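Local coordinates for putative cell invasion protein with MAC/Perforin domain (Bacteroides thetaiotaomicron VPI-5482, PDB 3KK7) that belongs to the membrane-attack complex/perforin family and is a putative cell invasion protein of a human gut symbiont, its precise role not established, at residues Y108-D112 with K156-G160; T19-I23 with A453-K457; L180-A185 with D348-E352. All coordinates share one frame; numbering follows the deposited sequence.

Interaction 1 (Y108-D112 with K156-G160); sequences YSDFD and KVVHG
With CG of Y108 set between its backbone N and carbonyl carbon (chi1 57°) and CG of H159 beside its own N, opposite the carbonyl carbon (chi1 -47°), the two side chains meet at about a right angle on the same face of an antiparallel sheet. CB of H159 stands over the centre of the phenol ring, 3.5 Å from the centroid of the Y108 ring and 14° off its normal, a CH-pi contact. The imidazole in turn takes F111 on one face, CZ of F111 lying 3.7 Å from NE2 of H159. Both ring pairs meet obliquely, and the three rings form an aromatic cluster. The backbones of Y108 and H159 make a hydrogen-bonded pair: Y108 N gives to H159 O and H159 N gives to Y108 O, each at 2.8 Å. A water links Y108 OH (2.6 Å) and G160 O (2.9 Å), donating to the latter; R139 also bonds Y108 OH. Y108 is the last residue of strand 93-108, so its pairing with H159 lies at the end of that strand's ladder with 157-173 in the MACPF sheet. Helix 133-146 packs against F111 and Y108 through I143, helix 236-249 touches S109 and V158, and strand 220-230 flanks 157-173.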
ATOM      1  N   TYR A 108     -14.145  12.463 -19.013  1.00 26.06           N
ATOM      2  CA  TYR A 108     -14.233  13.007 -17.673  1.00 25.07           C
ATOM      3  C   TYR A 108     -13.862  14.483 -17.632  1.00 25.10           C
ATOM      4  O   TYR A 108     -12.795  14.887 -18.087  1.00 24.42           O
ATOM      5  CB  TYR A 108     -13.396  12.163 -16.689  1.00 25.07           C
ATOM      6  CG  TYR A 108     -11.906  11.980 -16.983  1.00 24.24           C
ATOM      7  CD1 TYR A 108     -11.461  11.120 -17.994  1.00 24.01           C
ATOM      8  CD2 TYR A 108     -10.939  12.624 -16.198  1.00 24.21           C
ATOM      9  CE1 TYR A 108     -10.073  10.943 -18.253  1.00 23.36           C
ATOM     10  CE2 TYR A 108      -9.565  12.452 -16.428  1.00 23.30           C
ATOM     11  CZ  TYR A 108      -9.132  11.616 -17.453  1.00 23.85           C
ATOM     12  OH  TYR A 108      -7.777  11.455 -17.654  1.00 22.11           O
ATOM     13  N   SER A 109     -14.780  15.271 -17.079  1.00 25.37           N
ATOM     14  CA  SER A 109     -14.635  16.723 -16.934  1.00 25.48           C
ATOM     15  C   SER A 109     -13.754  17.133 -15.789  1.00 25.72           C
ATOM     16  O   SER A 109     -13.442  18.318 -15.649  1.00 25.90           O
ATOM     17  CB  SER A 109     -15.993  17.373 -16.679  1.00 25.10           C
ATOM     18  OG  SER A 109     -16.796  17.307 -17.836  1.00 26.15           O
ATOM     19  N   ASP A 110     -13.401  16.195 -14.929  1.00 25.72           N
ATOM     20  CA  ASP A 110     -12.536  16.530 -13.811  1.00 26.23           C
ATOM     21  C   ASP A 110     -12.059  15.244 -13.170  1.00 26.72           C
ATOM     22  O   ASP A 110     -12.498  14.145 -13.565  1.00 26.71           O
ATOM     23  CB  ASP A 110     -13.226  17.479 -12.795  1.00 25.79           C
ATOM     24  CG  ASP A 110     -14.310  16.800 -11.976  1.00 26.17           C
ATOM     25  OD1 ASP A 110     -14.154  15.632 -11.569  1.00 23.82           O
ATOM     26  OD2 ASP A 110     -15.338  17.454 -11.717  1.00 28.61           O
ATOM     27  N   PHE A 111     -11.187  15.379 -12.176  1.00 27.24           N
ATOM     28  CA  PHE A 111     -10.480  14.228 -11.656  1.00 27.74           C
ATOM     29  C   PHE A 111     -11.289  13.406 -10.671  1.00 28.47           C
ATOM     30  O   PHE A 111     -10.929  12.282 -10.406  1.00 29.74           O
ATOM     31  CB  PHE A 111      -9.073  14.632 -11.211  1.00 27.73           C
ATOM     32  CG  PHE A 111      -8.260  15.129 -12.366  1.00 28.34           C
ATOM     33  CD1 PHE A 111      -7.727  14.234 -13.290  1.00 29.98           C
ATOM     34  CD2 PHE A 111      -8.154  16.476 -12.631  1.00 29.13           C
ATOM     35  CE1 PHE A 111      -7.025  14.703 -14.429  1.00 30.79           C
ATOM     36  CE2 PHE A 111      -7.480  16.945 -13.760  1.00 28.40           C
ATOM     37  CZ  PHE A 111      -6.922  16.064 -14.657  1.00 29.53           C
ATOM     38  N   ASP A 112     -12.422  13.903 -10.200  1.00 28.89           N
ATOM     39  CA  ASP A 112     -13.339  13.035  -9.472  1.00 29.84           C
ATOM     40  C   ASP A 112     -14.149  12.230 -10.457  1.00 29.71           C
ATOM     41  O   ASP A 112     -14.374  11.025 -10.265  1.00 31.37           O
ATOM     42  CB  ASP A 112     -14.249  13.827  -8.548  1.00 30.19           C
ATOM     43  CG  ASP A 112     -13.523  14.328  -7.335  1.00 32.80           C
ATOM     44  OD1 ASP A 112     -12.471  13.744  -6.965  1.00 35.83           O
ATOM     45  OD2 ASP A 112     -14.021  15.297  -6.728  1.00 38.70           O
ATOM     46  N   LYS A 156     -14.048  24.901 -19.442  1.00 30.04           N
ATOM     47  CA  LYS A 156     -14.193  24.361 -20.780  1.00 28.50           C
ATOM     48  C   LYS A 156     -13.451  23.045 -21.009  1.00 26.61           C
ATOM     49  O   LYS A 156     -13.644  22.399 -22.034  1.00 26.27           O
ATOM     50  CB  LYS A 156     -13.706  25.389 -21.810  1.00 29.07           C
ATOM     51  CG  LYS A 156     -14.380  26.754 -21.712  1.00 29.41           C
ATOM     52  CD  LYS A 156     -14.131  27.637 -22.924  1.00 29.25           C
ATOM     53  CE  LYS A 156     -14.867  28.991 -22.778  1.00 30.46           C
ATOM     54  NZ  LYS A 156     -14.138  29.893 -21.822  1.00 30.95           N
ATOM     55  N   VAL A 157     -12.618  22.653 -20.064  1.00 24.64           N
ATOM     56  CA  VAL A 157     -11.774  21.490 -20.214  1.00 24.06           C
ATOM     57  C   VAL A 157     -12.534  20.184 -19.996  1.00 23.65           C
ATOM     58  O   VAL A 157     -13.333  20.070 -19.064  1.00 24.04           O
ATOM     59  CB  VAL A 157     -10.574  21.572 -19.219  1.00 24.12           C
ATOM     60  CG1 VAL A 157      -9.869  20.244 -19.058  1.00 22.60           C
ATOM     61  CG2 VAL A 157      -9.611  22.663 -19.677  1.00 23.74           C
ATOM     62  N   VAL A 158     -12.308  19.216 -20.880  1.00 22.79           N
ATOM     63  CA  VAL A 158     -12.740  17.841 -20.647  1.00 22.73           C
ATOM     64  C   VAL A 158     -11.629  16.884 -21.081  1.00 23.18           C
ATOM     65  O   VAL A 158     -10.887  17.171 -22.027  1.00 23.26           O
ATOM     66  CB  VAL A 158     -14.098  17.513 -21.306  1.00 22.41           C
ATOM     67  CG1 VAL A 158     -14.051  17.674 -22.801  1.00 22.81           C
ATOM     68  CG2 VAL A 158     -14.549  16.127 -20.944  1.00 20.38           C
ATOM     69  N   HIS A 159     -11.503  15.769 -20.356  1.00 23.55           N
ATOM     70  CA  HIS A 159     -10.467  14.761 -20.617  1.00 23.76           C
ATOM     71  C   HIS A 159     -11.036  13.469 -21.166  1.00 24.06           C
ATOM     72  O   HIS A 159     -12.199  13.154 -20.953  1.00 24.38           O
ATOM     73  CB  HIS A 159      -9.700  14.453 -19.352  1.00 23.71           C
ATOM     74  CG  HIS A 159      -9.282  15.675 -18.613  1.00 23.06           C
ATOM     75  ND1 HIS A 159      -8.128  16.357 -18.914  1.00 22.12           N
ATOM     76  CD2 HIS A 159      -9.880  16.357 -17.608  1.00 22.34           C
ATOM     77  CE1 HIS A 159      -8.037  17.417 -18.126  1.00 23.44           C
ATOM     78  NE2 HIS A 159      -9.085  17.438 -17.325  1.00 22.37           N
ATOM     79  N   GLY A 160     -10.189  12.727 -21.870  1.00 24.10           N
ATOM     80  CA  GLY A 160     -10.590  11.471 -22.525  1.00 23.42           C
ATOM     81  C   GLY A 160      -9.505  10.417 -22.394  1.00 22.55           C
ATOM     82  O   GLY A 160      -8.338  10.750 -22.309  1.00 20.90           O
TER
HETATM   83  O   HOH W   1      -7.089  12.053 -20.052  1.00 24.46           O

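Interaction 2 (T19-I23 with A453-K457); sequences TSEII and ADPNK
OD1 of D454 is gripped by two donors: S20 OG, 3.0 Å away, and the backbone N of N456, at 3.1 Å. They reach this oxygen from opposite faces of the carboxylate plane, the hydroxyl on the syn side and about 30° out of plane, the amide on the anti side. With CG of D454 anti to the backbone N (chi1 -167°), the carboxylate is carried toward S20 and E21. Its bond to N456 N makes an Asx turn, set within the type I beta turn from D454 to K457. One residue before D454, A453 pairs with I22 as an antiparallel hydrogen-bonded pair, adding the N-terminal strand 22-25 to the mixed sheet of the D2 domain; I22 N to A453 O and A453 N to I22 O both measure 3.0 Å. With an alanine in place of D454, the S20 hydroxyl and the N456 amide would probably lose their shared acceptor, and the turn one of its restraints. OD2 of D454 accepts a hydrogen bond from a water 3.0 Å away, which also donates to E21 OE1. E21 OE1 also makes a salt bridge with K452, which may temper its like charge near D454.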
ATOM      1  N   THR A  19       5.710  18.852  28.356  1.00 35.88           N
ATOM      2  CA  THR A  19       5.765  20.010  29.304  1.00 36.16           C
ATOM      3  C   THR A  19       5.887  19.582  30.792  1.00 36.19           C
ATOM      4  O   THR A  19       6.766  20.077  31.514  1.00 36.15           O
ATOM      5  CB  THR A  19       4.543  20.940  29.112  1.00 36.39           C
ATOM      6  OG1 THR A  19       4.432  21.851  30.225  1.00 36.27           O
ATOM      7  CG2 THR A  19       3.255  20.122  28.960  1.00 36.43           C
ATOM      8  N   SER A  20       4.994  18.693  31.245  1.00 35.89           N
ATOM      9  CA  SER A  20       5.123  18.026  32.557  1.00 35.40           C
ATOM     10  C   SER A  20       5.633  16.585  32.360  1.00 35.10           C
ATOM     11  O   SER A  20       5.369  15.688  33.164  1.00 35.08           O
ATOM     12  CB  SER A  20       3.785  18.014  33.273  1.00 35.39           C
ATOM     13  OG  SER A  20       2.856  17.243  32.535  1.00 35.77           O
ATOM     14  N   GLU A  21       6.341  16.382  31.250  1.00 34.81           N
ATOM     15  CA  GLU A  21       7.036  15.146  30.926  1.00 34.36           C
ATOM     16  C   GLU A  21       8.284  15.094  31.793  1.00 34.02           C
ATOM     17  O   GLU A  21       8.937  16.112  31.978  1.00 33.89           O
ATOM     18  CB  GLU A  21       7.400  15.203  29.438  1.00 34.52           C
ATOM     19  CG  GLU A  21       8.322  14.136  28.898  1.00 34.71           C
ATOM     20  CD  GLU A  21       8.359  14.142  27.369  1.00 35.01           C
ATOM     21  OE1 GLU A  21       7.446  13.558  26.758  1.00 36.45           O
ATOM     22  OE2 GLU A  21       9.288  14.714  26.770  1.00 35.63           O
ATOM     23  N   ILE A  22       8.617  13.930  32.335  1.00 33.73           N
ATOM     24  CA  ILE A  22       9.818  13.802  33.161  1.00 33.40           C
ATOM     25  C   ILE A  22      10.534  12.470  32.858  1.00 33.48           C
ATOM     26  O   ILE A  22       9.900  11.403  32.806  1.00 33.70           O
ATOM     27  CB  ILE A  22       9.482  14.010  34.677  1.00 33.35           C
ATOM     28  CG1 ILE A  22      10.710  14.535  35.448  1.00 33.36           C
ATOM     29  CG2 ILE A  22       8.917  12.749  35.311  1.00 32.99           C
ATOM     30  CD1 ILE A  22      10.965  16.077  35.358  1.00 32.12           C
ATOM     31  N   ILE A  23      11.844  12.538  32.610  1.00 32.99           N
ATOM     32  CA  ILE A  23      12.601  11.338  32.291  1.00 32.96           C
ATOM     33  C   ILE A  23      12.827  10.522  33.558  1.00 33.13           C
ATOM     34  O   ILE A  23      13.221  11.073  34.583  1.00 33.60           O
ATOM     35  CB  ILE A  23      13.992  11.644  31.699  1.00 33.01           C
ATOM     36  CG1 ILE A  23      13.889  12.504  30.433  1.00 33.16           C
ATOM     37  CG2 ILE A  23      14.709  10.338  31.395  1.00 32.78           C
ATOM     38  CD1 ILE A  23      15.174  12.505  29.577  1.00 34.16           C
ATOM     39  N   ALA A 453       7.852   9.402  32.072  1.00 36.28           N
ATOM     40  CA  ALA A 453       6.516   9.335  32.630  1.00 36.66           C
ATOM     41  C   ALA A 453       5.879  10.687  32.411  1.00 36.95           C
ATOM     42  O   ALA A 453       6.592  11.667  32.219  1.00 36.58           O
ATOM     43  CB  ALA A 453       6.563   8.989  34.115  1.00 36.55           C
ATOM     44  N   ASP A 454       4.547  10.741  32.411  1.00 37.52           N
ATOM     45  CA  ASP A 454       3.851  12.004  32.229  1.00 38.05           C
ATOM     46  C   ASP A 454       2.429  11.908  32.720  1.00 38.67           C
ATOM     47  O   ASP A 454       1.584  11.368  32.037  1.00 38.53           O
ATOM     48  CB  ASP A 454       3.870  12.428  30.762  1.00 38.08           C
ATOM     49  CG  ASP A 454       3.440  13.879  30.562  1.00 38.80           C
ATOM     50  OD1 ASP A 454       2.719  14.455  31.412  1.00 39.14           O
ATOM     51  OD2 ASP A 454       3.845  14.455  29.536  1.00 39.69           O
ATOM     52  N   PRO A 455       2.147  12.490  33.895  1.00 40.02           N
ATOM     53  CA  PRO A 455       0.814  12.354  34.478  1.00 40.68           C
ATOM     54  C   PRO A 455      -0.302  13.029  33.677  1.00 41.44           C
ATOM     55  O   PRO A 455      -1.455  12.672  33.852  1.00 41.78           O
ATOM     56  CB  PRO A 455       0.964  13.004  35.860  1.00 40.64           C
ATOM     57  CG  PRO A 455       2.065  13.984  35.709  1.00 40.39           C
ATOM     58  CD  PRO A 455       2.970  13.481  34.618  1.00 40.17           C
ATOM     59  N   ASN A 456       0.025  13.978  32.807  1.00 42.22           N
ATOM     60  CA  ASN A 456      -1.002  14.656  32.019  1.00 42.91           C
ATOM     61  C   ASN A 456      -1.216  14.100  30.594  1.00 43.45           C
ATOM     62  O   ASN A 456      -2.068  14.604  29.855  1.00 43.24           O
ATOM     63  CB  ASN A 456      -0.714  16.163  31.986  1.00 43.04           C
ATOM     64  CG  ASN A 456      -0.758  16.802  33.377  1.00 43.76           C
ATOM     65  OD1 ASN A 456      -1.482  16.340  34.264  1.00 45.26           O
ATOM     66  ND2 ASN A 456       0.021  17.869  33.568  1.00 42.92           N
ATOM     67  N   LYS A 457      -0.473  13.063  30.211  1.00 44.21           N
ATOM     68  CA  LYS A 457      -0.676  12.449  28.896  1.00 44.79           C
ATOM     69  C   LYS A 457      -1.665  11.291  29.027  1.00 45.35           C
ATOM     70  O   LYS A 457      -1.455  10.374  29.820  1.00 45.52           O
ATOM     71  CB  LYS A 457       0.639  11.947  28.294  1.00 44.65           C
ATOM     72  CG  LYS A 457       0.705  12.136  26.774  1.00 45.66           C
ATOM     73  CD  LYS A 457       1.756  11.226  26.083  1.00 47.61           C
ATOM     74  CE  LYS A 457       2.063  11.679  24.610  1.00 48.53           C
ATOM     75  NZ  LYS A 457       2.890  10.720  23.777  1.00 47.30           N
TER
HETATM   76  O   HOH W   2       4.470  12.821  27.091  1.00 37.63           O

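Interaction 3 (L180-A185 with D348-E352); sequences LRKIAA and DFILE
A184 CB presses against the backbone carbonyl of F349, 3.3 Å from F349 O, where segment 180-185 of helix 177-186 and the loop 348-352 run closest, A184 CA and F349 CA being 4.8 Å apart. The same oxygen lies 3.4 Å from A184 CA in a CA-H...O contact bent to 130° at the hydrogen. The small side chain of A184 probably permits so close an approach. Apolar groups extend the close packing to both sides of A184. L180 CD2 meets the F349 ring obliquely, 3.6 Å from F349 CZ, while I183 CG2 comes to the edge of that ring, near its plane, and the side chains of I183 and F349 lie side by side. The leucine's other methyl, L180 CD1, rests 3.8 Å from D348 CB. On the far side, CG of L351 is turned away from its carbonyl carbon (chi1 -62°), sending both methyls to the helix: L351 CD2 sits 3.8 Å from A184 CB, and L351 CD1 3.9 Å from A185 CA. The looser edge is at R181, solvent-exposed, which lends little more than its carbonyl oxygen, 4.2 Å from L351 CD2, its side chain touching Y533. D348, whose CB packs on L180, turns its carboxylate to a salt bridge with K125. The contact therefore holds by shape and apolar packing. It sets helix 177-186 against the MACPF loop between strand 343-345 and helix 353-363, Y344 of that strand touching L180 and F349; helix 529-535, from the D3 part of the chain, packs on A185 and L351.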
ATOM      1  N   LEU A 180      -2.747 -16.492   1.734  1.00 26.72           N
ATOM      2  CA  LEU A 180      -2.035 -15.241   1.916  1.00 26.67           C
ATOM      3  C   LEU A 180      -1.220 -15.283   3.199  1.00 26.88           C
ATOM      4  O   LEU A 180      -0.073 -14.821   3.251  1.00 26.74           O
ATOM      5  CB  LEU A 180      -2.981 -14.046   1.906  1.00 26.79           C
ATOM      6  CG  LEU A 180      -3.650 -13.703   0.563  1.00 27.28           C
ATOM      7  CD1 LEU A 180      -4.438 -12.434   0.693  1.00 25.63           C
ATOM      8  CD2 LEU A 180      -2.667 -13.589  -0.578  1.00 22.96           C
ATOM      9  N   ARG A 181      -1.755 -15.893   4.229  1.00 27.35           N
ATOM     10  CA  ARG A 181      -0.973 -15.945   5.455  1.00 27.97           C
ATOM     11  C   ARG A 181       0.268 -16.823   5.318  1.00 26.86           C
ATOM     12  O   ARG A 181       1.339 -16.454   5.795  1.00 26.69           O
ATOM     13  CB  ARG A 181      -1.837 -16.301   6.656  1.00 28.77           C
ATOM     14  CG  ARG A 181      -2.439 -15.027   7.294  1.00 31.86           C
ATOM     15  CD  ARG A 181      -3.113 -15.329   8.630  1.00 35.44           C
ATOM     16  NE  ARG A 181      -4.263 -16.192   8.396  1.00 39.09           N
ATOM     17  CZ  ARG A 181      -5.491 -15.769   8.113  1.00 43.06           C
ATOM     18  NH1 ARG A 181      -5.776 -14.466   8.044  1.00 44.25           N
ATOM     19  NH2 ARG A 181      -6.452 -16.662   7.895  1.00 45.29           N
ATOM     20  N   LYS A 182       0.129 -17.960   4.644  1.00 25.98           N
ATOM     21  CA  LYS A 182       1.270 -18.828   4.388  1.00 24.93           C
ATOM     22  C   LYS A 182       2.344 -18.057   3.656  1.00 23.79           C
ATOM     23  O   LYS A 182       3.535 -18.196   3.997  1.00 23.32           O
ATOM     24  CB  LYS A 182       0.889 -20.020   3.515  1.00 25.38           C
ATOM     25  CG  LYS A 182       0.499 -21.241   4.262  1.00 26.09           C
ATOM     26  CD  LYS A 182       1.058 -22.481   3.620  1.00 24.51           C
ATOM     27  CE  LYS A 182       0.836 -23.627   4.524  1.00 25.49           C
ATOM     28  NZ  LYS A 182       1.547 -23.517   5.851  1.00 25.94           N
ATOM     29  N   ILE A 183       1.925 -17.257   2.653  1.00 22.62           N
ATOM     30  CA  ILE A 183       2.875 -16.474   1.848  1.00 21.28           C
ATOM     31  C   ILE A 183       3.596 -15.460   2.735  1.00 20.71           C
ATOM     32  O   ILE A 183       4.823 -15.334   2.668  1.00 19.12           O
ATOM     33  CB  ILE A 183       2.190 -15.794   0.685  1.00 21.56           C
ATOM     34  CG1 ILE A 183       1.735 -16.825  -0.329  1.00 22.05           C
ATOM     35  CG2 ILE A 183       3.113 -14.797  -0.023  1.00 18.88           C
ATOM     36  CD1 ILE A 183       0.953 -16.228  -1.528  1.00 21.05           C
ATOM     37  N   ALA A 184       2.827 -14.787   3.588  1.00 20.97           N
ATOM     38  CA  ALA A 184       3.357 -13.771   4.519  1.00 21.75           C
ATOM     39  C   ALA A 184       4.438 -14.355   5.434  1.00 22.55           C
ATOM     40  O   ALA A 184       5.549 -13.796   5.550  1.00 23.46           O
ATOM     41  CB  ALA A 184       2.231 -13.129   5.344  1.00 20.62           C
ATOM     42  N   ALA A 185       4.107 -15.495   6.036  1.00 22.72           N
ATOM     43  CA  ALA A 185       4.984 -16.252   6.945  1.00 22.76           C
ATOM     44  C   ALA A 185       6.327 -16.702   6.364  1.00 22.86           C
ATOM     45  O   ALA A 185       7.360 -16.627   7.059  1.00 23.41           O
ATOM     46  CB  ALA A 185       4.206 -17.515   7.465  1.00 21.89           C
ATOM     47  N   ASP A 348      -2.180  -7.275   3.302  1.00 25.41           N
ATOM     48  CA  ASP A 348      -2.538  -8.697   3.208  1.00 25.93           C
ATOM     49  C   ASP A 348      -1.354  -9.636   3.118  1.00 25.68           C
ATOM     50  O   ASP A 348      -1.531 -10.817   3.323  1.00 26.28           O
ATOM     51  CB  ASP A 348      -3.492  -8.954   2.038  1.00 26.35           C
ATOM     52  CG  ASP A 348      -4.936  -8.649   2.400  1.00 28.90           C
ATOM     53  OD1 ASP A 348      -5.242  -8.576   3.615  1.00 31.40           O
ATOM     54  OD2 ASP A 348      -5.772  -8.486   1.475  1.00 32.94           O
ATOM     55  N   PHE A 349      -0.157  -9.122   2.837  1.00 25.66           N
ATOM     56  CA  PHE A 349       1.039  -9.959   2.673  1.00 25.36           C
ATOM     57  C   PHE A 349       2.035  -9.945   3.823  1.00 24.86           C
ATOM     58  O   PHE A 349       3.141 -10.444   3.675  1.00 24.13           O
ATOM     59  CB  PHE A 349       1.720  -9.594   1.349  1.00 25.58           C
ATOM     60  CG  PHE A 349       0.894  -9.984   0.182  1.00 26.39           C
ATOM     61  CD1 PHE A 349      -0.180  -9.219  -0.191  1.00 24.86           C
ATOM     62  CD2 PHE A 349       1.123 -11.173  -0.472  1.00 26.53           C
ATOM     63  CE1 PHE A 349      -0.978  -9.611  -1.212  1.00 26.47           C
ATOM     64  CE2 PHE A 349       0.306 -11.577  -1.500  1.00 26.63           C
ATOM     65  CZ  PHE A 349      -0.738 -10.803  -1.873  1.00 26.34           C
ATOM     66  N   ILE A 350       1.631  -9.400   4.969  1.00 25.11           N
ATOM     67  CA  ILE A 350       2.491  -9.308   6.151  1.00 24.81           C
ATOM     68  C   ILE A 350       1.723  -9.742   7.376  1.00 24.75           C
ATOM     69  O   ILE A 350       0.498  -9.651   7.409  1.00 25.11           O
ATOM     70  CB  ILE A 350       3.094  -7.888   6.326  1.00 25.08           C
ATOM     71  CG1 ILE A 350       2.019  -6.814   6.382  1.00 25.24           C
ATOM     72  CG2 ILE A 350       4.024  -7.546   5.179  1.00 24.70           C
ATOM     73  CD1 ILE A 350       2.595  -5.442   6.501  1.00 22.08           C
ATOM     74  N   LEU A 351       2.446 -10.249   8.367  1.00 24.90           N
ATOM     75  CA  LEU A 351       1.831 -10.797   9.573  1.00 24.91           C
ATOM     76  C   LEU A 351       1.662  -9.784  10.699  1.00 25.46           C
ATOM     77  O   LEU A 351       0.797  -9.960  11.569  1.00 26.13           O
ATOM     78  CB  LEU A 351       2.690 -11.935  10.117  1.00 24.69           C
ATOM     79  CG  LEU A 351       2.889 -13.137   9.240  1.00 23.91           C
ATOM     80  CD1 LEU A 351       3.863 -14.043   9.927  1.00 23.68           C
ATOM     81  CD2 LEU A 351       1.548 -13.809   9.039  1.00 24.53           C
ATOM     82  N   GLU A 352       2.495  -8.748  10.684  1.00 25.40           N
ATOM     83  CA  GLU A 352       2.626  -7.812  11.786  1.00 25.69           C
ATOM     84  C   GLU A 352       1.433  -6.858  11.869  1.00 25.76           C
ATOM     85  O   GLU A 352       1.250  -5.983  11.012  1.00 25.45           O
ATOM     86  CB  GLU A 352       3.934  -6.995  11.631  1.00 25.83           C
ATOM     87  CG  GLU A 352       5.239  -7.825  11.639  1.00 26.82           C
ATOM     88  CD  GLU A 352       5.611  -8.497  10.302  1.00 28.16           C
ATOM     89  OE1 GLU A 352       4.917  -8.331   9.267  1.00 28.29           O
ATOM     90  OE2 GLU A 352       6.624  -9.220  10.294  1.00 29.73           O
TER

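Overall arrangement
From the first modelled residue, interaction 2 brings the N-terminal segment 19-23 to 453-457, closing a loop of 429 residues that encloses the other two. Inside it, interaction 1 closes first, joining the end of strand 93-108 to the start of strand 157-173 across a span containing helix 133-146. Strand 157-173 then leads to helix 177-186, where interaction 3 opens; it closes at 348-352, just before helix 353-363. Interactions 1 and 3 are thus in series and both nest within interaction 2, with no crossing. Their centres lie 38 to 52 Å apart and none touch: two tie parts of the MACPF region, one joins the first modelled residues to the D2 sheet.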